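Probable E3 ubiquitin-protein ligase HERC1 (Homo sapiens, PDB 4QT6) is a probable E3 ubiquitin-protein ligase that likely transfers ubiquitin through its HECT domain, while the SPRY domain seen here probably serves in protein recognition. Local coordinates at residues 77-81 / 82-86; 66-69 / 70-73. All blocks are in the same frame, centred on the assembly; numbering follows the deposited sequence.

Contact 1 (77-81 / 82-86); sequences LYRAY and SGNLY. With ARF (formamide), chain B; ARF (formamide), chain C.
Arg79 and Tyr86 meet across the beta hairpin of strands 75-79 and 84-86, and the arginine can be followed outward. Its CB lies 3.7 Å from Tyr86 CE1 and also touches the Asn84 carbonyl oxygen. With CG anti to the backbone N (chi1 -180°) and the chain extended to NE, the side chain runs out past the tyrosine, CG and CD passing Ser82 OG, CD also 3.5 Å from Tyr86 OH. NE turns to the Tyr143 hydroxyl. NH1 donates to Tyr86 OH at 2.9 Å, the oxygen lying 17° out of the guanidinium plane, while NH2 makes an almost straight bond to a formamide oxygen. That formamide lies over one face of the Tyr81 ring, its carbon 3.3 Å from Tyr81 CG. Over a face of the guanidinium sits Ser82 OG, which accepts from Asn84 N in an ST turn and donates to Asn84 OD1 at 2.6 Å. Gly83 N closes the hairpin turn with a hydrogen bond to Arg79 O, and Arg79 N donates to Asn84 O (2.9 Å). Facing the other way, Tyr78 packs CD1 against Leu85 CD2 (3.8 Å) and shares its hydroxyl between Ser96 O and a second formamide. Distinct partners for NE, NH1 and NH2 fix the guanidinium's rotation, leaving a polar edge beside Tyr81 that can bind a small amide.

Contact 2 (66-69 / 70-73); sequences DFNH and RTTS
An Asx turn at Asp66 lies within the loop between strands 55-60 and 75-79, where Asp66 faces Thr71 and Thr72 as the chain doubles back. Asp66 OD1 accepts from Asn68 N, nearly in line with its own C-O bond, and OD2 offers its syn lone pair to Thr71 OG1 at 2.7 Å, so the two oxygens tie both limbs of the loop together. The carboxylate is placed for this by CG standing anti to the backbone N (chi1 -178°). With an alanine here, Asn68 N and the Thr71 hydroxyl would probably lose their acceptors and the turn would be likely to relax. Thr72 OG1 donates to Asp66 O over 2.6 Å, arriving from above the carbonyl plane. Asn68 O takes two amides: Thr72 N at 2.8 Å, almost head-on, and Thr71 N from above the plane. The Asn68 side chain adds a third backbone bond, OD1 receiving Arg70 N at 3.0 Å, and its ND2 shares a water with Thr71 OG1. Beside this, His69 and Arg70 run side by side; Arg70 CG sits over a face of the imidazole, 4.1 Å from its centroid, in a CH-pi contact. Around the loop, His69 stacks on Tyr143 and meets Tyr86 edge-to-face, while its side chain touches Leu77 of strand 75-79. Arg70 NH1 reaches a salt bridge with Glu90, and Thr72 OG1 also accepts from Asp74 N, holding the loop at the entry to strand 75-79.

In the fold
The loop of contact 2 leads directly into the hairpin of contact 1, their centres about 12 Å apart, in the SPRY beta-sandwich, where strand 84-86 forms an edge of the six-stranded sheet. They touch directly: His69 CB packs on Leu77 CD1 at 3.8 Å, and the backbone oxygen His69 O lies 3.2 Å from Tyr86 CB. Arg70 NH2 and Arg79 NH1 come within 3.2 Å, like charges probably eased by Glu90. Tyr143 is shared by both contacts, through its ring at His69 and a hydrogen bond at Arg79, and lines the formamide pocket with Asn52, Glu53, Arg79 and Tyr81; the His69 side chain is about 7 Å from a bound formamide.

Contact 1 (77-81 / 82-86)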
ATOM      1  N   LEU A  77      -2.409   0.174  -6.244  1.00 18.13           N
ATOM      2  CA  LEU A  77      -2.045   1.217  -5.296  1.00 18.01           C
ATOM      3  C   LEU A  77      -3.130   2.245  -5.082  1.00 18.67           C
ATOM      4  O   LEU A  77      -3.911   2.563  -5.989  1.00 19.80           O
ATOM      5  CB  LEU A  77      -0.775   1.921  -5.746  1.00 18.83           C
ATOM      6  CG  LEU A  77       0.474   1.068  -5.813  1.00 18.61           C
ATOM      7  CD1 LEU A  77       1.610   1.826  -6.492  1.00 19.12           C
ATOM      8  CD2 LEU A  77       0.887   0.599  -4.421  1.00 18.84           C
ATOM      9  N   TYR A  78      -3.122   2.812  -3.885  1.00 18.11           N
ATOM     10  CA  TYR A  78      -4.087   3.795  -3.410  1.00 19.13           C
ATOM     11  C   TYR A  78      -3.268   4.953  -2.826  1.00 20.61           C
ATOM     12  O   TYR A  78      -2.455   4.793  -1.901  1.00 20.48           O
ATOM     13  CB  TYR A  78      -5.036   3.107  -2.399  1.00 18.20           C
ATOM     14  CG  TYR A  78      -6.043   3.918  -1.630  1.00 18.97           C
ATOM     15  CD1 TYR A  78      -6.639   5.042  -2.184  1.00 19.36           C
ATOM     16  CD2 TYR A  78      -6.495   3.485  -0.375  1.00 19.30           C
ATOM     17  CE1 TYR A  78      -7.577   5.771  -1.460  1.00 20.89           C
ATOM     18  CE2 TYR A  78      -7.441   4.199   0.342  1.00 21.12           C
ATOM     19  CZ  TYR A  78      -7.993   5.335  -0.216  1.00 21.08           C
ATOM     20  OH  TYR A  78      -8.931   6.044   0.523  1.00 21.98           O
ATOM     21  N   ARG A  79      -3.462   6.128  -3.421  1.00 21.54           N
ATOM     22  CA  ARG A  79      -2.601   7.296  -3.188  1.00 21.55           C
ATOM     23  C   ARG A  79      -3.149   8.242  -2.110  1.00 21.88           C
ATOM     24  O   ARG A  79      -4.302   8.718  -2.201  1.00 21.93           O
ATOM     25  CB  ARG A  79      -2.435   8.028  -4.525  1.00 22.32           C
ATOM     26  CG  ARG A  79      -1.571   9.267  -4.512  1.00 22.33           C
ATOM     27  CD  ARG A  79      -1.439   9.797  -5.934  1.00 23.98           C
ATOM     28  NE  ARG A  79      -0.836  11.123  -5.999  1.00 24.95           N
ATOM     29  CZ  ARG A  79      -1.021  11.991  -6.997  1.00 27.05           C
ATOM     30  NH1 ARG A  79      -1.813  11.684  -8.033  1.00 27.59           N
ATOM     31  NH2 ARG A  79      -0.419  13.175  -6.949  1.00 27.39           N
ATOM     32  N   ALA A  80      -2.314   8.533  -1.099  1.00 20.05           N
ATOM     33  CA  ALA A  80      -2.721   9.320   0.043  1.00 21.62           C
ATOM     34  C   ALA A  80      -3.187  10.715  -0.371  1.00 21.96           C
ATOM     35  O   ALA A  80      -4.245  11.177   0.055  1.00 22.74           O
ATOM     36  CB  ALA A  80      -1.577   9.425   1.031  1.00 21.14           C
ATOM     37  N   TYR A  81      -2.390  11.358  -1.210  1.00 23.63           N
ATOM     38  CA  TYR A  81      -2.564  12.787  -1.498  1.00 25.15           C
ATOM     39  C   TYR A  81      -3.924  13.116  -2.109  1.00 26.57           C
ATOM     40  O   TYR A  81      -4.525  14.118  -1.748  1.00 26.64           O
ATOM     41  CB  TYR A  81      -1.457  13.263  -2.433  1.00 25.57           C
ATOM     42  CG  TYR A  81      -1.669  14.672  -2.939  1.00 27.88           C
ATOM     43  CD1 TYR A  81      -1.485  15.747  -2.099  1.00 29.51           C
ATOM     44  CD2 TYR A  81      -2.101  14.910  -4.232  1.00 29.26           C
ATOM     45  CE1 TYR A  81      -1.699  17.041  -2.540  1.00 31.86           C
ATOM     46  CE2 TYR A  81      -2.316  16.207  -4.690  1.00 31.19           C
ATOM     47  CZ  TYR A  81      -2.099  17.265  -3.832  1.00 32.31           C
ATOM     48  OH  TYR A  81      -2.304  18.574  -4.255  1.00 35.21           O
ATOM     49  N   SER A  82      -4.373  12.270  -3.027  1.00 25.33           N
ATOM     50  CA  SER A  82      -5.563  12.505  -3.843  1.00 27.22           C
ATOM     51  C   SER A  82      -6.678  11.468  -3.717  1.00 26.54           C
ATOM     52  O   SER A  82      -7.785  11.668  -4.241  1.00 28.22           O
ATOM     53  CB  SER A  82      -5.119  12.529  -5.298  1.00 27.22           C
ATOM     54  OG  SER A  82      -4.487  11.300  -5.656  1.00 26.28           O
ATOM     55  N   GLY A  83      -6.397  10.322  -3.099  1.00 24.39           N
ATOM     56  CA  GLY A  83      -7.349   9.226  -3.125  1.00 24.79           C
ATOM     57  C   GLY A  83      -7.416   8.441  -4.437  1.00 22.41           C
ATOM     58  O   GLY A  83      -8.225   7.516  -4.545  1.00 24.39           O
ATOM     59  N   ASN A  84      -6.551   8.758  -5.409  1.00 23.42           N
ATOM     60  CA  ASN A  84      -6.524   8.061  -6.696  1.00 24.18           C
ATOM     61  C   ASN A  84      -6.046   6.629  -6.528  1.00 24.27           C
ATOM     62  O   ASN A  84      -5.365   6.304  -5.552  1.00 24.63           O
ATOM     63  CB  ASN A  84      -5.618   8.757  -7.736  1.00 25.53           C
ATOM     64  CG  ASN A  84      -6.201  10.066  -8.262  1.00 27.75           C
ATOM     65  OD1 ASN A  84      -5.643  11.136  -8.030  1.00 26.79           O
ATOM     66  ND2 ASN A  84      -7.329   9.986  -8.943  1.00 30.75           N
ATOM     67  N   LEU A  85      -6.413   5.805  -7.502  1.00 22.07           N
ATOM     68  CA  LEU A  85      -6.117   4.374  -7.576  1.00 22.04           C
ATOM     69  C   LEU A  85      -5.323   4.091  -8.850  1.00 22.42           C
ATOM     70  O   LEU A  85      -5.588   4.697  -9.911  1.00 23.35           O
ATOM     71  CB  LEU A  85      -7.422   3.573  -7.612  1.00 22.27           C
ATOM     72  CG  LEU A  85      -8.306   3.623  -6.376  1.00 22.62           C
ATOM     73  CD1 LEU A  85      -9.653   2.976  -6.643  1.00 21.86           C
ATOM     74  CD2 LEU A  85      -7.613   2.948  -5.191  1.00 23.89           C
ATOM     75  N   TYR A  86      -4.334   3.199  -8.738  1.00 21.36           N
ATOM     76  CA  TYR A  86      -3.363   2.942  -9.790  1.00 21.67           C
ATOM     77  C   TYR A  86      -3.199   1.453  -9.971  1.00 21.34           C
ATOM     78  O   TYR A  86      -2.925   0.717  -9.018  1.00 20.70           O
ATOM     79  CB  TYR A  86      -1.992   3.573  -9.472  1.00 21.54           C
ATOM     80  CG  TYR A  86      -2.105   5.072  -9.381  1.00 21.71           C
ATOM     81  CD1 TYR A  86      -2.480   5.681  -8.205  1.00 20.82           C
ATOM     82  CD2 TYR A  86      -1.930   5.867 -10.507  1.00 22.81           C
ATOM     83  CE1 TYR A  86      -2.651   7.049  -8.118  1.00 23.28           C
ATOM     84  CE2 TYR A  86      -2.105   7.237 -10.437  1.00 23.58           C
ATOM     85  CZ  TYR A  86      -2.459   7.827  -9.248  1.00 24.03           C
ATOM     86  OH  TYR A  86      -2.657   9.189  -9.174  1.00 25.43           O
TER
HETATM   87  N   ARF B2201       1.813  15.447  -3.067  1.00 29.08           N
HETATM   88  C   ARF B2201       1.349  15.122  -4.272  1.00 29.52           C
HETATM   89  O   ARF B2201       1.256  13.952  -4.613  1.00 27.79           O
HETATM   90  N   ARF C2202     -11.384   4.576   0.994  0.50 24.39           N
HETATM   91  C   ARF C2202     -12.644   5.010   0.869  0.50 25.80           C
HETATM   92  O   ARF C2202     -12.853   6.143   0.455  0.50 25.66           O

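Contact 2 (66-69 / 70-73)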
ATOM      1  N   ASP A  66       8.488  -2.768 -11.855  1.00 26.55           N
ATOM      2  CA  ASP A  66       8.035  -1.412 -12.046  1.00 26.16           C
ATOM      3  C   ASP A  66       7.317  -1.012 -10.773  1.00 24.80           C
ATOM      4  O   ASP A  66       6.364  -1.689 -10.378  1.00 23.33           O
ATOM      5  CB  ASP A  66       7.074  -1.360 -13.244  1.00 26.94           C
ATOM      6  CG  ASP A  66       6.579   0.041 -13.555  1.00 25.31           C
ATOM      7  OD1 ASP A  66       6.859   0.991 -12.795  1.00 25.39           O
ATOM      8  OD2 ASP A  66       5.850   0.200 -14.561  1.00 24.48           O
ATOM      9  N   PHE A  67       7.821   0.016 -10.083  1.00 23.82           N
ATOM     10  CA  PHE A  67       7.126   0.577  -8.926  1.00 23.09           C
ATOM     11  C   PHE A  67       6.714   2.029  -9.088  1.00 23.41           C
ATOM     12  O   PHE A  67       6.379   2.674  -8.125  1.00 24.32           O
ATOM     13  CB  PHE A  67       7.920   0.351  -7.611  1.00 23.33           C
ATOM     14  CG  PHE A  67       9.242   1.089  -7.513  1.00 24.15           C
ATOM     15  CD1 PHE A  67      10.407   0.516  -7.971  1.00 25.42           C
ATOM     16  CD2 PHE A  67       9.321   2.286  -6.825  1.00 25.79           C
ATOM     17  CE1 PHE A  67      11.631   1.175  -7.824  1.00 26.78           C
ATOM     18  CE2 PHE A  67      10.529   2.954  -6.678  1.00 26.15           C
ATOM     19  CZ  PHE A  67      11.683   2.393  -7.175  1.00 27.12           C
ATOM     20  N   ASN A  68       6.705   2.531 -10.333  1.00 23.45           N
ATOM     21  CA  ASN A  68       6.150   3.844 -10.649  1.00 23.86           C
ATOM     22  C   ASN A  68       4.642   3.714 -10.586  1.00 23.52           C
ATOM     23  O   ASN A  68       4.051   2.955 -11.365  1.00 22.10           O
ATOM     24  CB  ASN A  68       6.581   4.238 -12.068  1.00 24.86           C
ATOM     25  CG  ASN A  68       6.054   5.584 -12.523  1.00 28.34           C
ATOM     26  OD1 ASN A  68       5.284   6.262 -11.843  1.00 27.70           O
ATOM     27  ND2 ASN A  68       6.487   5.985 -13.719  1.00 29.82           N
ATOM     28  N   HIS A  69       4.021   4.420  -9.651  1.00 26.18           N
ATOM     29  CA  HIS A  69       2.573   4.319  -9.488  1.00 26.62           C
ATOM     30  C   HIS A  69       1.801   4.657 -10.764  1.00 26.98           C
ATOM     31  O   HIS A  69       0.730   4.104 -10.977  1.00 27.38           O
ATOM     32  CB  HIS A  69       2.054   5.116  -8.280  1.00 27.64           C
ATOM     33  CG  HIS A  69       2.192   6.595  -8.414  1.00 26.76           C
ATOM     34  ND1 HIS A  69       3.411   7.236  -8.385  1.00 27.82           N
ATOM     35  CD2 HIS A  69       1.261   7.567  -8.537  1.00 28.68           C
ATOM     36  CE1 HIS A  69       3.227   8.536  -8.507  1.00 27.97           C
ATOM     37  NE2 HIS A  69       1.931   8.763  -8.609  1.00 29.94           N
ATOM     38  N   ARG A  70       2.346   5.532 -11.618  1.00 26.69           N
ATOM     39  CA  ARG A  70       1.660   5.944 -12.845  1.00 29.10           C
ATOM     40  C   ARG A  70       1.601   4.853 -13.918  1.00 27.08           C
ATOM     41  O   ARG A  70       0.716   4.890 -14.782  1.00 28.68           O
ATOM     42  CB  ARG A  70       2.334   7.202 -13.414  1.00 31.83           C
ATOM     43  CG  ARG A  70       2.233   8.408 -12.505  1.00 35.47           C
ATOM     44  CD  ARG A  70       1.245   9.424 -13.028  1.00 39.00           C
ATOM     45  NE  ARG A  70       1.057  10.510 -12.070  1.00 41.89           N
ATOM     46  CZ  ARG A  70      -0.120  11.000 -11.681  1.00 42.44           C
ATOM     47  NH1 ARG A  70      -1.264  10.526 -12.169  1.00 45.31           N
ATOM     48  NH2 ARG A  70      -0.153  11.995 -10.799  1.00 46.29           N
ATOM     49  N   THR A  71       2.527   3.889 -13.870  1.00 24.39           N
ATOM     50  CA  THR A  71       2.631   2.843 -14.887  1.00 23.79           C
ATOM     51  C   THR A  71       2.532   1.403 -14.391  1.00 24.46           C
ATOM     52  O   THR A  71       2.195   0.515 -15.164  1.00 23.50           O
ATOM     53  CB  THR A  71       3.937   2.952 -15.685  1.00 24.36           C
ATOM     54  OG1 THR A  71       5.074   2.778 -14.822  1.00 24.35           O
ATOM     55  CG2 THR A  71       4.018   4.304 -16.347  1.00 24.75           C
ATOM     56  N   THR A  72       2.831   1.162 -13.111  1.00 23.20           N
ATOM     57  CA  THR A  72       3.015  -0.206 -12.665  1.00 21.63           C
ATOM     58  C   THR A  72       1.785  -1.114 -12.812  1.00 20.46           C
ATOM     59  O   THR A  72       0.677  -0.713 -12.517  1.00 21.82           O
ATOM     60  CB  THR A  72       3.483  -0.269 -11.177  1.00 21.97           C
ATOM     61  OG1 THR A  72       3.770  -1.625 -10.834  1.00 23.08           O
ATOM     62  CG2 THR A  72       2.469   0.301 -10.257  1.00 24.16           C
ATOM     63  N   SER A  73       2.043  -2.321 -13.295  1.00 20.44           N
ATOM     64  CA  SER A  73       1.106  -3.447 -13.233  1.00 21.15           C
ATOM     65  C   SER A  73       1.567  -4.502 -12.223  1.00 21.47           C
ATOM     66  O   SER A  73       0.903  -5.528 -12.056  1.00 22.54           O
ATOM     67  CB  SER A  73       0.957  -4.067 -14.632  1.00 22.12           C
ATOM     68  OG  SER A  73       0.273  -3.147 -15.488  1.00 24.41           O
TER
HETATM   69  O   HOH W   1       4.374  -2.661 -14.752  1.00 33.17           O
HETATM   70  O   HOH W   2       7.573   3.599 -15.205  1.00 32.67           O
HETATM   71  O   HOH W   3      -0.323   1.877 -12.337  1.00 20.72           O
HETATM   72  O   HOH W   4       1.596  11.535  -8.742  1.00 34.76           O